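Local atomic coordinates of ATP grasp ligase (Microcystis aeruginosa MRC, PDB entry 5IG9), a protein that is an ATP-grasp ligase encoded by mdnC that probably uses ATP to join a carboxyl group to another group of a peptide or protein substrate. Residues A[15-20]-A[304-309]; A[23-28]-A[313-318]; A[129-134]-A[271-276]; A[216-221]-A[264-269]. All blocks are in the same frame, centred on the assembly; numbering follows the deposited sequence.

Contact 1: A[15-20]-A[304-309]; sequences IPLVIK and LELYPP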
loop_
_atom_site.group_PDB
_atom_site.type_symbol
_atom_site.label_atom_id
_atom_site.label_comp_id
_atom_site.label_asym_id
_atom_site.label_seq_id
_atom_site.Cartn_x
_atom_site.Cartn_y
_atom_site.Cartn_z
ATOM N N ILE A 15 18.017 8.177 13.407
ATOM C CA ILE A 15 18.868 7.149 12.810
ATOM C C ILE A 15 20.169 7.002 13.596
ATOM O O ILE A 15 20.470 5.888 14.051
ATOM C CB ILE A 15 19.142 7.450 11.328
ATOM C CG1 ILE A 15 17.832 7.717 10.596
ATOM C CG2 ILE A 15 19.880 6.289 10.685
ATOM C CD1 ILE A 15 16.861 6.570 10.692
ATOM N N PRO A 16 20.973 8.060 13.789
ATOM C CA PRO A 16 22.214 7.872 14.559
ATOM C C PRO A 16 21.967 7.483 16.003
ATOM O O PRO A 16 22.820 6.826 16.613
ATOM C CB PRO A 16 22.907 9.235 14.450
ATOM C CG PRO A 16 21.807 10.193 14.246
ATOM C CD PRO A 16 20.812 9.470 13.386
ATOM N N LEU A 17 20.823 7.868 16.570
ATOM C CA LEU A 17 20.497 7.457 17.931
ATOM C C LEU A 17 20.340 5.945 18.029
ATOM O O LEU A 17 20.733 5.335 19.031
ATOM C CB LEU A 17 19.222 8.157 18.395
ATOM C CG LEU A 17 19.386 9.506 19.087
ATOM C CD1 LEU A 17 18.070 10.257 19.067
ATOM C CD2 LEU A 17 19.860 9.298 20.515
ATOM N N VAL A 18 19.779 5.323 16.992
ATOM C CA VAL A 18 19.515 3.890 17.031
ATOM C C VAL A 18 20.759 3.094 16.659
ATOM O O VAL A 18 21.063 2.071 17.283
ATOM C CB VAL A 18 18.330 3.540 16.114
ATOM C CG1 VAL A 18 18.155 2.031 16.026
ATOM C CG2 VAL A 18 17.063 4.194 16.628
ATOM N N ILE A 19 21.493 3.537 15.633
ATOM C CA ILE A 19 22.662 2.777 15.197
ATOM C C ILE A 19 23.710 2.731 16.301
ATOM O O ILE A 19 24.382 1.712 16.496
ATOM C CB ILE A 19 23.238 3.354 13.887
ATOM C CG1 ILE A 19 23.919 4.703 14.126
ATOM C CG2 ILE A 19 22.151 3.500 12.842
ATOM C CD1 ILE A 19 24.648 5.236 12.918
ATOM N N LYS A 20 23.853 3.823 17.056
ATOM C CA LYS A 20 24.855 3.847 18.115
ATOM C C LYS A 20 24.425 2.989 19.295
ATOM O O LYS A 20 25.260 2.339 19.933
ATOM C CB LYS A 20 25.123 5.286 18.552
ATOM C CG LYS A 20 25.739 6.148 17.464
ATOM C CD LYS A 20 26.219 7.476 18.020
ATOM C CE LYS A 20 26.446 8.483 16.907
ATOM N NZ LYS A 20 27.163 7.880 15.750
ATOM N N LEU A 304 10.357 13.638 21.424
ATOM C CA LEU A 304 10.075 13.264 22.803
ATOM C C LEU A 304 11.306 12.748 23.531
ATOM O O LEU A 304 11.252 12.555 24.751
ATOM C CB LEU A 304 8.977 12.199 22.854
ATOM C CG LEU A 304 7.539 12.662 22.629
ATOM C CD1 LEU A 304 6.594 11.487 22.771
ATOM C CD2 LEU A 304 7.178 13.762 23.613
ATOM N N GLU A 305 12.405 12.514 22.813
ATOM C CA GLU A 305 13.657 12.044 23.392
ATOM C C GLU A 305 14.696 13.150 23.525
ATOM O O GLU A 305 15.308 13.295 24.587
ATOM C CB GLU A 305 14.224 10.892 22.555
ATOM C CG GLU A 305 15.557 10.359 23.059
ATOM C CD GLU A 305 15.826 8.947 22.585
ATOM O OE1 GLU A 305 15.124 8.491 21.659
ATOM O OE2 GLU A 305 16.729 8.288 23.143
ATOM N N LEU A 306 14.925 13.931 22.467
ATOM C CA LEU A 306 15.890 15.021 22.550
ATOM C C LEU A 306 15.334 16.234 23.279
ATOM O O LEU A 306 16.102 17.130 23.650
ATOM C CB LEU A 306 16.350 15.432 21.150
ATOM C CG LEU A 306 17.049 14.343 20.339
ATOM C CD1 LEU A 306 17.626 14.924 19.059
ATOM C CD2 LEU A 306 18.132 13.673 21.174
ATOM N N TYR A 307 14.029 16.283 23.488
ATOM C CA TYR A 307 13.345 17.350 24.194
ATOM C C TYR A 307 12.493 16.710 25.272
ATOM O O TYR A 307 12.288 15.491 25.262
ATOM C CB TYR A 307 12.486 18.175 23.220
ATOM C CG TYR A 307 13.281 18.761 22.078
ATOM C CD1 TYR A 307 13.950 19.968 22.221
ATOM C CD2 TYR A 307 13.370 18.100 20.862
ATOM C CE1 TYR A 307 14.681 20.507 21.179
ATOM C CE2 TYR A 307 14.099 18.629 19.814
ATOM C CZ TYR A 307 14.753 19.832 19.978
ATOM O OH TYR A 307 15.480 20.359 18.936
ATOM N N PRO A 308 12.001 17.497 26.249
ATOM C CA PRO A 308 11.204 16.895 27.325
ATOM C C PRO A 308 10.032 16.075 26.802
ATOM O O PRO A 308 9.455 16.427 25.774
ATOM C CB PRO A 308 10.716 18.111 28.111
ATOM C CG PRO A 308 11.784 19.128 27.899
ATOM C CD PRO A 308 12.237 18.935 26.485
ATOM N N PRO A 309 9.681 15.007 27.511
ATOM C CA PRO A 309 10.373 14.632 28.749
ATOM C C PRO A 309 11.618 13.779 28.530
ATOM O O PRO A 309 11.886 12.885 29.333
ATOM C CB PRO A 309 9.315 13.820 29.497
ATOM C CG PRO A 309 8.493 13.208 28.416
ATOM C CD PRO A 309 8.461 14.208 27.293
#
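Leu17 reaches across to Glu305 and Leu306 with one branch for each, so that a single leucine carries one whole side of this surface contact. Its CD1 methyl meets Leu306 CD2 at 4.0 Å; the two leucine side chains run past one another in opposite senses rather than meeting head on. Leu306 CG stands beside the backbone N and opposite the carbonyl carbon (chi1 -61°), and this choice sends the isobutyl group back to the helix although CB itself does not point there. The other branch, Leu17 CD2, lies 4.2 Å from Glu305 OE2, an apolar methyl beside a carboxylate oxygen. Leu17 belongs to helix 14-23, which connects strands 3-7 and 29-33, neighbours in a parallel sheet; this is the beta-alpha-beta crossover of a Rossmann-like pre-ATP-grasp domain. Glu305 and Leu306 lie in the short segment around helix 302-305, so the contact joins the first crossover to the C-terminal part of the chain. The extended Glu305 side chain carries its carboxylate to helix 313-323: OE2 is hydrogen-bonded to Ser314 OG, and Leu17 packs against that same serine.

Contact 2: A[23-28]-A[313-318]; sequences EAMGKK and ISQAIA
Met25 makes a peripheral van der Waals contact with Gln315 and Ala318, where the loop between helix 14-23 and strand 29-33 leans on the start of helix 313-323. One atom does the touching: the sulfur of Met25 stands 4.2 Å from Gln315 NE2, and it lies equally far, 4.2 Å, from Ala318 O. Neither approach amounts to a hydrogen bond. The methionine is presented by a type I beta turn from Glu23 to Gly26, closed by Gly26 N to Glu23 O at 3.2 Å. Gly26 leaves the turn with a positive phi of 89°, a conformation in which a side chain would press on the preceding carbonyl oxygen. On the helix, Gln315 comes in at a slant to Met25. Its chain starts off opposite the backbone N (chi1 -177°) and then kinks at chi2, which brings the amide out to the sulfur. The polar end has its stronger partner further along, since NE2 is hydrogen-bonded to Glu319 OE2. Met25 also continues over Val322 and Asn323. Behind it, Ala318 packs on Ala21 and Ile22 of helix 14-23, while Ile313 and Ala316 touch Phe226 and Gln224 of strand 224-231, leaving helix 313-323 between the crossover helix and the large antiparallel sheet.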
loop_
_atom_site.group_PDB
_atom_site.type_symbol
_atom_site.label_atom_id
_atom_site.label_comp_id
_atom_site.label_asym_id
_atom_site.label_seq_id
_atom_site.Cartn_x
_atom_site.Cartn_y
_atom_site.Cartn_z
ATOM N N GLU A 23 25.084 -0.458 17.922
ATOM C CA GLU A 23 26.516 -0.736 17.955
ATOM C C GLU A 23 27.019 -0.908 19.383
ATOM O O GLU A 23 27.914 -1.723 19.639
ATOM C CB GLU A 23 27.290 0.375 17.247
ATOM C CG GLU A 23 27.106 0.404 15.741
ATOM C CD GLU A 23 27.657 1.668 15.112
ATOM O OE1 GLU A 23 27.969 2.620 15.856
ATOM O OE2 GLU A 23 27.779 1.710 13.872
ATOM N N ALA A 24 26.461 -0.151 20.330
ATOM C CA ALA A 24 26.910 -0.271 21.710
ATOM C C ALA A 24 26.472 -1.584 22.346
ATOM O O ALA A 24 26.997 -1.953 23.402
ATOM C CB ALA A 24 26.409 0.913 22.538
ATOM N N MET A 25 25.529 -2.299 21.736
ATOM C CA MET A 25 25.094 -3.592 22.245
ATOM C C MET A 25 25.856 -4.756 21.628
ATOM O O MET A 25 25.475 -5.912 21.837
ATOM C CB MET A 25 23.591 -3.773 22.015
ATOM C CG MET A 25 22.729 -2.831 22.833
ATOM S SD MET A 25 20.968 -3.169 22.674
ATOM C CE MET A 25 20.827 -4.651 23.667
ATOM N N GLY A 26 26.918 -4.480 20.874
ATOM C CA GLY A 26 27.721 -5.523 20.274
ATOM C C GLY A 26 27.268 -5.990 18.908
ATOM O O GLY A 26 27.914 -6.873 18.330
ATOM N N LYS A 27 26.182 -5.441 18.374
ATOM C CA LYS A 27 25.697 -5.794 17.049
ATOM C C LYS A 27 25.982 -4.658 16.073
ATOM O O LYS A 27 26.340 -3.544 16.461
ATOM C CB LYS A 27 24.201 -6.121 17.082
ATOM C CG LYS A 27 23.881 -7.578 16.771
ATOM C CD LYS A 27 24.642 -8.064 15.540
ATOM C CE LYS A 27 23.910 -9.204 14.845
ATOM N NZ LYS A 27 24.775 -10.398 14.639
ATOM N N LYS A 28 25.825 -4.957 14.787
ATOM C CA LYS A 28 26.110 -4.006 13.723
ATOM C C LYS A 28 24.824 -3.613 13.006
ATOM O O LYS A 28 23.797 -4.290 13.111
ATOM C CB LYS A 28 27.122 -4.575 12.713
ATOM C CG LYS A 28 26.806 -5.976 12.207
ATOM C CD LYS A 28 27.450 -7.051 13.076
ATOM C CE LYS A 28 27.177 -8.442 12.526
ATOM N NZ LYS A 28 27.766 -9.512 13.379
ATOM N N ILE A 313 13.490 6.408 23.970
ATOM C CA ILE A 313 12.852 5.494 23.031
ATOM C C ILE A 313 13.838 4.816 22.085
ATOM O O ILE A 313 13.688 3.636 21.772
ATOM C CB ILE A 313 11.767 6.209 22.203
ATOM C CG1 ILE A 313 10.685 6.780 23.122
ATOM C CG2 ILE A 313 11.158 5.255 21.187
ATOM C CD1 ILE A 313 10.114 8.099 22.648
ATOM N N SER A 314 14.842 5.557 21.627
ATOM C CA SER A 314 15.821 4.985 20.709
ATOM C C SER A 314 16.521 3.783 21.325
ATOM O O SER A 314 16.877 2.835 20.613
ATOM C CB SER A 314 16.842 6.047 20.304
ATOM O OG SER A 314 17.661 6.407 21.403
ATOM N N GLN A 315 16.722 3.796 22.643
ATOM C CA GLN A 315 17.270 2.627 23.322
ATOM C C GLN A 315 16.308 1.448 23.243
ATOM O O GLN A 315 16.718 0.313 22.979
ATOM C CB GLN A 315 17.585 2.970 24.777
ATOM C CG GLN A 315 18.238 1.843 25.554
ATOM C CD GLN A 315 19.581 1.440 24.976
ATOM O OE1 GLN A 315 20.384 2.290 24.588
ATOM N NE2 GLN A 315 19.828 0.137 24.910
ATOM N N ALA A 316 15.015 1.699 23.465
ATOM C CA ALA A 316 14.040 0.612 23.437
ATOM C C ALA A 316 13.908 0.028 22.038
ATOM O O ALA A 316 13.736 -1.186 21.877
ATOM C CB ALA A 316 12.683 1.101 23.941
ATOM N N ILE A 317 13.985 0.878 21.013
ATOM C CA ILE A 317 13.902 0.399 19.636
ATOM C C ILE A 317 15.117 -0.451 19.298
ATOM O O ILE A 317 14.993 -1.542 18.730
ATOM C CB ILE A 317 13.760 1.582 18.662
ATOM C CG1 ILE A 317 12.419 2.285 18.872
ATOM C CG2 ILE A 317 13.906 1.112 17.218
ATOM C CD1 ILE A 317 12.221 3.478 17.974
ATOM N N ALA A 318 16.310 0.039 19.640
ATOM C CA ALA A 318 17.528 -0.720 19.374
ATOM C C ALA A 318 17.523 -2.054 20.110
ATOM O O ALA A 318 18.052 -3.050 19.604
ATOM C CB ALA A 318 18.754 0.104 19.762
#

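Contact 3: A[129-134]-A[271-276]; sequences LQVARQ and KYFGLN
Val131 is the residue of helix 125-134 that meets Tyr272 and Phe273, and the residues on either side of it in sequence turn to other partners. Leu129 packs on Phe292 of strand 290-296 and on Ser47 of the second subunit, whereas Gln130 NE2 is hydrogen-bonded to Ser107 O of that subunit. Val131 then places its two methyls on the tyrosine, CG1 standing opposite the backbone N (chi1 170°) and CG2 beside it, a rotation that turns both to the ring. CG1 lies over one face in a CH-pi contact, 4.0 Å from the ring centroid of Tyr272 and 25° off the normal, displaced toward the rim. CG2 approaches Tyr272 CE2 at 3.5 Å and also lies 4.3 Å from Phe273 CZ, so the valine bridges both rings. The aromatic pair closes helix 260-273, which ends in a Schellman motif: Gly274, with positive phi, is the C-prime residue, Leu275 N bonds to Met270 O, and Gly274 N makes a weak bond to Lys271 O. Within the pair, Tyr272 CD2 sits 3.7 Å above the middle of the Phe273 ring. Putting an alanine in place of Val131 removes both methyls and would probably open a gap over the Tyr272 face, leaving that ring freer to turn. Ala132 follows, packed on Phe292 and on Leu269 of helix 260-273. Arg133 touches Ile139 and, across the subunit boundary, Gly48 of the second subunit.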
loop_
_atom_site.group_PDB
_atom_site.type_symbol
_atom_site.label_atom_id
_atom_site.label_comp_id
_atom_site.label_asym_id
_atom_site.label_seq_id
_atom_site.Cartn_x
_atom_site.Cartn_y
_atom_site.Cartn_z
ATOM N N LEU A 129 -9.972 3.565 13.588
ATOM C CA LEU A 129 -11.033 4.047 14.467
ATOM C C LEU A 129 -12.057 2.956 14.751
ATOM O O LEU A 129 -12.520 2.806 15.888
ATOM C CB LEU A 129 -11.708 5.267 13.839
ATOM C CG LEU A 129 -10.772 6.405 13.424
ATOM C CD1 LEU A 129 -11.493 7.418 12.552
ATOM C CD2 LEU A 129 -10.182 7.078 14.648
ATOM N N GLN A 130 -12.416 2.179 13.729
ATOM C CA GLN A 130 -13.403 1.118 13.908
ATOM C C GLN A 130 -12.898 0.036 14.854
ATOM O O GLN A 130 -13.649 -0.449 15.706
ATOM C CB GLN A 130 -13.764 0.517 12.553
ATOM C CG GLN A 130 -14.503 -0.799 12.630
ATOM C CD GLN A 130 -15.010 -1.238 11.274
ATOM O OE1 GLN A 130 -15.897 -0.605 10.696
ATOM N NE2 GLN A 130 -14.443 -2.320 10.749
ATOM N N VAL A 131 -11.633 -0.363 14.715
ATOM C CA VAL A 131 -11.088 -1.396 15.591
ATOM C C VAL A 131 -10.907 -0.859 17.005
ATOM O O VAL A 131 -11.164 -1.566 17.986
ATOM C CB VAL A 131 -9.771 -1.948 15.011
ATOM C CG1 VAL A 131 -9.070 -2.836 16.030
ATOM C CG2 VAL A 131 -10.052 -2.725 13.737
ATOM N N ALA A 132 -10.474 0.399 17.133
ATOM C CA ALA A 132 -10.352 1.007 18.455
ATOM C C ALA A 132 -11.705 1.094 19.148
ATOM O O ALA A 132 -11.813 0.849 20.356
ATOM C CB ALA A 132 -9.721 2.394 18.343
ATOM N N ARG A 133 -12.754 1.443 18.399
ATOM C CA ARG A 133 -14.087 1.524 18.987
ATOM C C ARG A 133 -14.609 0.147 19.381
ATOM O O ARG A 133 -15.270 0.003 20.414
ATOM C CB ARG A 133 -15.048 2.205 18.015
ATOM C CG ARG A 133 -16.444 2.407 18.562
ATOM C CD ARG A 133 -17.320 3.142 17.565
ATOM N NE ARG A 133 -18.690 3.269 18.046
ATOM C CZ ARG A 133 -19.660 2.403 17.780
ATOM N NH1 ARG A 133 -19.413 1.338 17.029
ATOM N NH2 ARG A 133 -20.879 2.600 18.267
ATOM N N GLN A 134 -14.320 -0.880 18.575
ATOM C CA GLN A 134 -14.679 -2.242 18.954
ATOM C C GLN A 134 -13.928 -2.703 20.195
ATOM O O GLN A 134 -14.379 -3.633 20.870
ATOM C CB GLN A 134 -14.421 -3.200 17.791
ATOM C CG GLN A 134 -15.353 -3.001 16.605
ATOM C CD GLN A 134 -14.932 -3.797 15.389
ATOM O OE1 GLN A 134 -13.821 -4.328 15.337
ATOM N NE2 GLN A 134 -15.818 -3.885 14.401
ATOM N N LYS A 271 -1.770 -5.356 19.048
ATOM C CA LYS A 271 -1.767 -6.789 18.772
ATOM C C LYS A 271 -2.674 -7.136 17.597
ATOM O O LYS A 271 -2.375 -8.053 16.825
ATOM C CB LYS A 271 -2.185 -7.565 20.020
ATOM C CG LYS A 271 -2.056 -9.070 19.873
ATOM C CD LYS A 271 -2.428 -9.807 21.150
ATOM C CE LYS A 271 -3.913 -9.686 21.448
ATOM N NZ LYS A 271 -4.377 -10.754 22.378
ATOM N N TYR A 272 -3.790 -6.419 17.444
ATOM C CA TYR A 272 -4.681 -6.689 16.321
ATOM C C TYR A 272 -3.976 -6.435 14.995
ATOM O O TYR A 272 -4.026 -7.265 14.079
ATOM C CB TYR A 272 -5.951 -5.842 16.426
ATOM C CG TYR A 272 -6.818 -5.940 15.192
ATOM C CD1 TYR A 272 -7.704 -6.995 15.024
ATOM C CD2 TYR A 272 -6.736 -4.986 14.183
ATOM C CE1 TYR A 272 -8.491 -7.094 13.891
ATOM C CE2 TYR A 272 -7.514 -5.079 13.049
ATOM C CZ TYR A 272 -8.390 -6.131 12.906
ATOM O OH TYR A 272 -9.166 -6.215 11.771
ATOM N N PHE A 273 -3.311 -5.288 14.873
ATOM C CA PHE A 273 -2.622 -4.945 13.637
ATOM C C PHE A 273 -1.267 -5.627 13.498
ATOM O O PHE A 273 -0.678 -5.571 12.414
ATOM C CB PHE A 273 -2.450 -3.426 13.531
ATOM C CG PHE A 273 -3.734 -2.693 13.271
ATOM C CD1 PHE A 273 -4.382 -2.823 12.054
ATOM C CD2 PHE A 273 -4.295 -1.879 14.240
ATOM C CE1 PHE A 273 -5.564 -2.154 11.809
ATOM C CE2 PHE A 273 -5.478 -1.207 14.000
ATOM C CZ PHE A 273 -6.112 -1.346 12.784
ATOM N N GLY A 274 -0.770 -6.268 14.556
ATOM C CA GLY A 274 0.514 -6.940 14.506
ATOM C C GLY A 274 1.716 -6.029 14.606
ATOM O O GLY A 274 2.768 -6.338 14.037
ATOM N N LEU A 275 1.598 -4.915 15.317
ATOM C CA LEU A 275 2.667 -3.934 15.388
ATOM C C LEU A 275 3.458 -4.079 16.681
ATOM O O LEU A 275 2.911 -4.414 17.734
ATOM C CB LEU A 275 2.110 -2.514 15.285
ATOM C CG LEU A 275 1.416 -2.150 13.972
ATOM C CD1 LEU A 275 0.973 -0.696 13.987
ATOM C CD2 LEU A 275 2.323 -2.425 12.785
ATOM N N ASN A 276 4.763 -3.825 16.585
ATOM C CA ASN A 276 5.610 -3.670 17.759
ATOM C C ASN A 276 6.148 -2.252 17.908
ATOM O O ASN A 276 6.930 -1.996 18.829
ATOM C CB ASN A 276 6.769 -4.677 17.728
ATOM C CG ASN A 276 6.341 -6.071 18.159
ATOM O OD1 ASN A 276 5.842 -6.266 19.268
ATOM N ND2 ASN A 276 6.530 -7.046 17.277
#

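Contact 4: A[216-221]-A[264-269]; sequences LRITIV and KQLLEL
Ile218, Ile220, Leu266 and Leu267 meet without any ring or other planar group between them; the faces that matter are those of the antiparallel beta-sheet of the ATP-grasp ligase, with helix 260-273 packed on one of them. Ile218 and Ile220 point to that helix, while Arg217 and Thr219 face the other way, where they touch Leu304 of helix 302-305. At the two edges of strand 214-221 run strands 224-231 and 277-284, to which its backbone is hydrogen-bonded. The helix crosses the strand at -58°, with the segment axes 10.6 Å apart, a separation spanned by aliphatic side chains. Leu266 makes most of the contact on the helix side. Its CD1 rests on Ile218 CD1 at 3.7 Å, the two side chains crossing at about a right angle, and the CG2 branch of Ile218 is also near. Lower on the same leucine, CB takes up Ile220 CD1 at 4.1 Å. Both isoleucines turn CG1 beside the backbone N (chi1 -53° and -63°), which brings the CD1 end of each to Leu266, while the short CG2 of Ile220 is left to meet Leu267 CD2 at 4.3 Å. Lys264 and Glu268 take no part in the sheet contact and pair along the helix in a salt bridge: Lys264 NZ lies 3.1 Å from Glu268 OE2, nearly in line with the C-O bond of that oxygen.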
loop_
_atom_site.group_PDB
_atom_site.type_symbol
_atom_site.label_atom_id
_atom_site.label_comp_id
_atom_site.label_asym_id
_atom_site.label_seq_id
_atom_site.Cartn_x
_atom_site.Cartn_y
_atom_site.Cartn_z
ATOM N N LEU A 216 -2.305 13.827 24.217
ATOM C CA LEU A 216 -1.432 12.717 24.581
ATOM C C LEU A 216 -0.666 12.238 23.355
ATOM O O LEU A 216 -1.251 12.064 22.280
ATOM C CB LEU A 216 -2.231 11.553 25.173
ATOM C CG LEU A 216 -3.140 11.834 26.370
ATOM C CD1 LEU A 216 -3.755 10.546 26.884
ATOM C CD2 LEU A 216 -2.372 12.537 27.468
ATOM N N ARG A 217 0.638 12.025 23.521
ATOM C CA ARG A 217 1.484 11.392 22.514
ATOM C C ARG A 217 2.022 10.102 23.110
ATOM O O ARG A 217 2.858 10.134 24.015
ATOM C CB ARG A 217 2.620 12.315 22.080
ATOM C CG ARG A 217 3.511 11.730 20.995
ATOM C CD ARG A 217 2.777 11.605 19.665
ATOM N NE ARG A 217 3.671 11.196 18.584
ATOM C CZ ARG A 217 3.341 11.211 17.297
ATOM N NH1 ARG A 217 2.135 11.616 16.925
ATOM N NH2 ARG A 217 4.218 10.824 16.380
ATOM N N ILE A 218 1.550 8.975 22.597
ATOM C CA ILE A 218 1.829 7.662 23.165
ATOM C C ILE A 218 2.668 6.874 22.174
ATOM O O ILE A 218 2.216 6.580 21.062
ATOM C CB ILE A 218 0.530 6.920 23.508
ATOM C CG1 ILE A 218 -0.340 7.807 24.399
ATOM C CG2 ILE A 218 0.832 5.589 24.172
ATOM C CD1 ILE A 218 -1.748 7.316 24.549
ATOM N N THR A 219 3.885 6.528 22.576
ATOM C CA THR A 219 4.804 5.747 21.760
ATOM C C THR A 219 4.978 4.379 22.404
ATOM O O THR A 219 5.368 4.284 23.571
ATOM C CB THR A 219 6.153 6.453 21.622
ATOM O OG1 THR A 219 5.946 7.793 21.169
ATOM C CG2 THR A 219 7.023 5.724 20.624
ATOM N N ILE A 220 4.681 3.327 21.648
ATOM C CA ILE A 220 4.725 1.959 22.145
ATOM C C ILE A 220 5.820 1.211 21.403
ATOM O O ILE A 220 5.862 1.235 20.167
ATOM C CB ILE A 220 3.370 1.252 21.973
ATOM C CG1 ILE A 220 2.298 1.960 22.809
ATOM C CG2 ILE A 220 3.485 -0.216 22.355
ATOM C CD1 ILE A 220 0.908 1.411 22.606
ATOM N N VAL A 221 6.701 0.553 22.153
ATOM C CA VAL A 221 7.752 -0.289 21.591
ATOM C C VAL A 221 7.601 -1.672 22.213
ATOM O O VAL A 221 7.971 -1.878 23.378
ATOM C CB VAL A 221 9.156 0.271 21.853
ATOM C CG1 VAL A 221 10.190 -0.529 21.086
ATOM C CG2 VAL A 221 9.222 1.745 21.483
ATOM N N LYS A 264 -4.122 -1.204 28.397
ATOM C CA LYS A 264 -4.402 -2.551 27.914
ATOM C C LYS A 264 -5.193 -2.524 26.612
ATOM O O LYS A 264 -5.059 -3.435 25.789
ATOM C CB LYS A 264 -5.144 -3.356 28.984
ATOM C CG LYS A 264 -6.656 -3.399 28.830
ATOM C CD LYS A 264 -7.135 -4.803 28.485
ATOM C CE LYS A 264 -8.647 -4.861 28.319
ATOM N NZ LYS A 264 -9.106 -6.254 28.061
ATOM N N GLN A 265 -6.006 -1.486 26.397
ATOM C CA GLN A 265 -6.750 -1.389 25.146
ATOM C C GLN A 265 -5.835 -1.003 23.991
ATOM O O GLN A 265 -5.991 -1.506 22.874
ATOM C CB GLN A 265 -7.895 -0.382 25.286
ATOM C CG GLN A 265 -9.057 -0.869 26.145
ATOM C CD GLN A 265 -10.091 0.212 26.393
ATOM O OE1 GLN A 265 -9.770 1.295 26.880
ATOM N NE2 GLN A 265 -11.342 -0.075 26.052
ATOM N N LEU A 266 -4.873 -0.113 24.240
ATOM C CA LEU A 266 -3.918 0.240 23.195
ATOM C C LEU A 266 -3.017 -0.937 22.851
ATOM O O LEU A 266 -2.613 -1.092 21.694
ATOM C CB LEU A 266 -3.083 1.444 23.625
ATOM C CG LEU A 266 -3.841 2.760 23.788
ATOM C CD1 LEU A 266 -2.882 3.844 24.232
ATOM C CD2 LEU A 266 -4.545 3.148 22.499
ATOM N N LEU A 267 -2.696 -1.778 23.833
ATOM C CA LEU A 267 -1.921 -2.978 23.540
ATOM C C LEU A 267 -2.723 -3.956 22.692
ATOM O O LEU A 267 -2.170 -4.602 21.796
ATOM C CB LEU A 267 -1.458 -3.639 24.834
ATOM C CG LEU A 267 -0.286 -2.965 25.543
ATOM C CD1 LEU A 267 0.089 -3.763 26.776
ATOM C CD2 LEU A 267 0.908 -2.816 24.610
ATOM N N GLU A 268 -4.027 -4.081 22.953
ATOM C CA GLU A 268 -4.852 -4.918 22.088
ATOM C C GLU A 268 -4.966 -4.323 20.695
ATOM O O GLU A 268 -5.121 -5.061 19.716
ATOM C CB GLU A 268 -6.243 -5.112 22.687
ATOM C CG GLU A 268 -6.251 -5.814 24.026
ATOM C CD GLU A 268 -7.404 -6.789 24.162
ATOM O OE1 GLU A 268 -7.724 -7.479 23.168
ATOM O OE2 GLU A 268 -7.993 -6.866 25.262
ATOM N N LEU A 269 -4.897 -2.997 20.586
ATOM C CA LEU A 269 -4.898 -2.357 19.276
ATOM C C LEU A 269 -3.619 -2.679 18.516
ATOM O O LEU A 269 -3.656 -2.973 17.317
ATOM C CB LEU A 269 -5.073 -0.847 19.434
ATOM C CG LEU A 269 -5.405 -0.056 18.172
ATOM C CD1 LEU A 269 -6.800 -0.396 17.674
ATOM C CD2 LEU A 269 -5.276 1.428 18.451
#

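Burial separates the four contacts into two pairs. Contacts 3 and 4 are buried and share helix 260-273, whose middle covers the large antiparallel sheet and whose end receives helix 125-134; Leu269 joins them by packing on Val131. Their chemistry is aliphatic in contact 4 and methyl-on-aromatic in contact 3, which alone of the four has the second subunit within reach. Contact 1 lies at the surface and contact 2 is partly buried; both tie the first crossover helix, or the loop after it, to the C-terminal helices, and both set apolar atoms beside polar ones. Ile313 and Ala316 reach Val221, connecting contact 2 with the core.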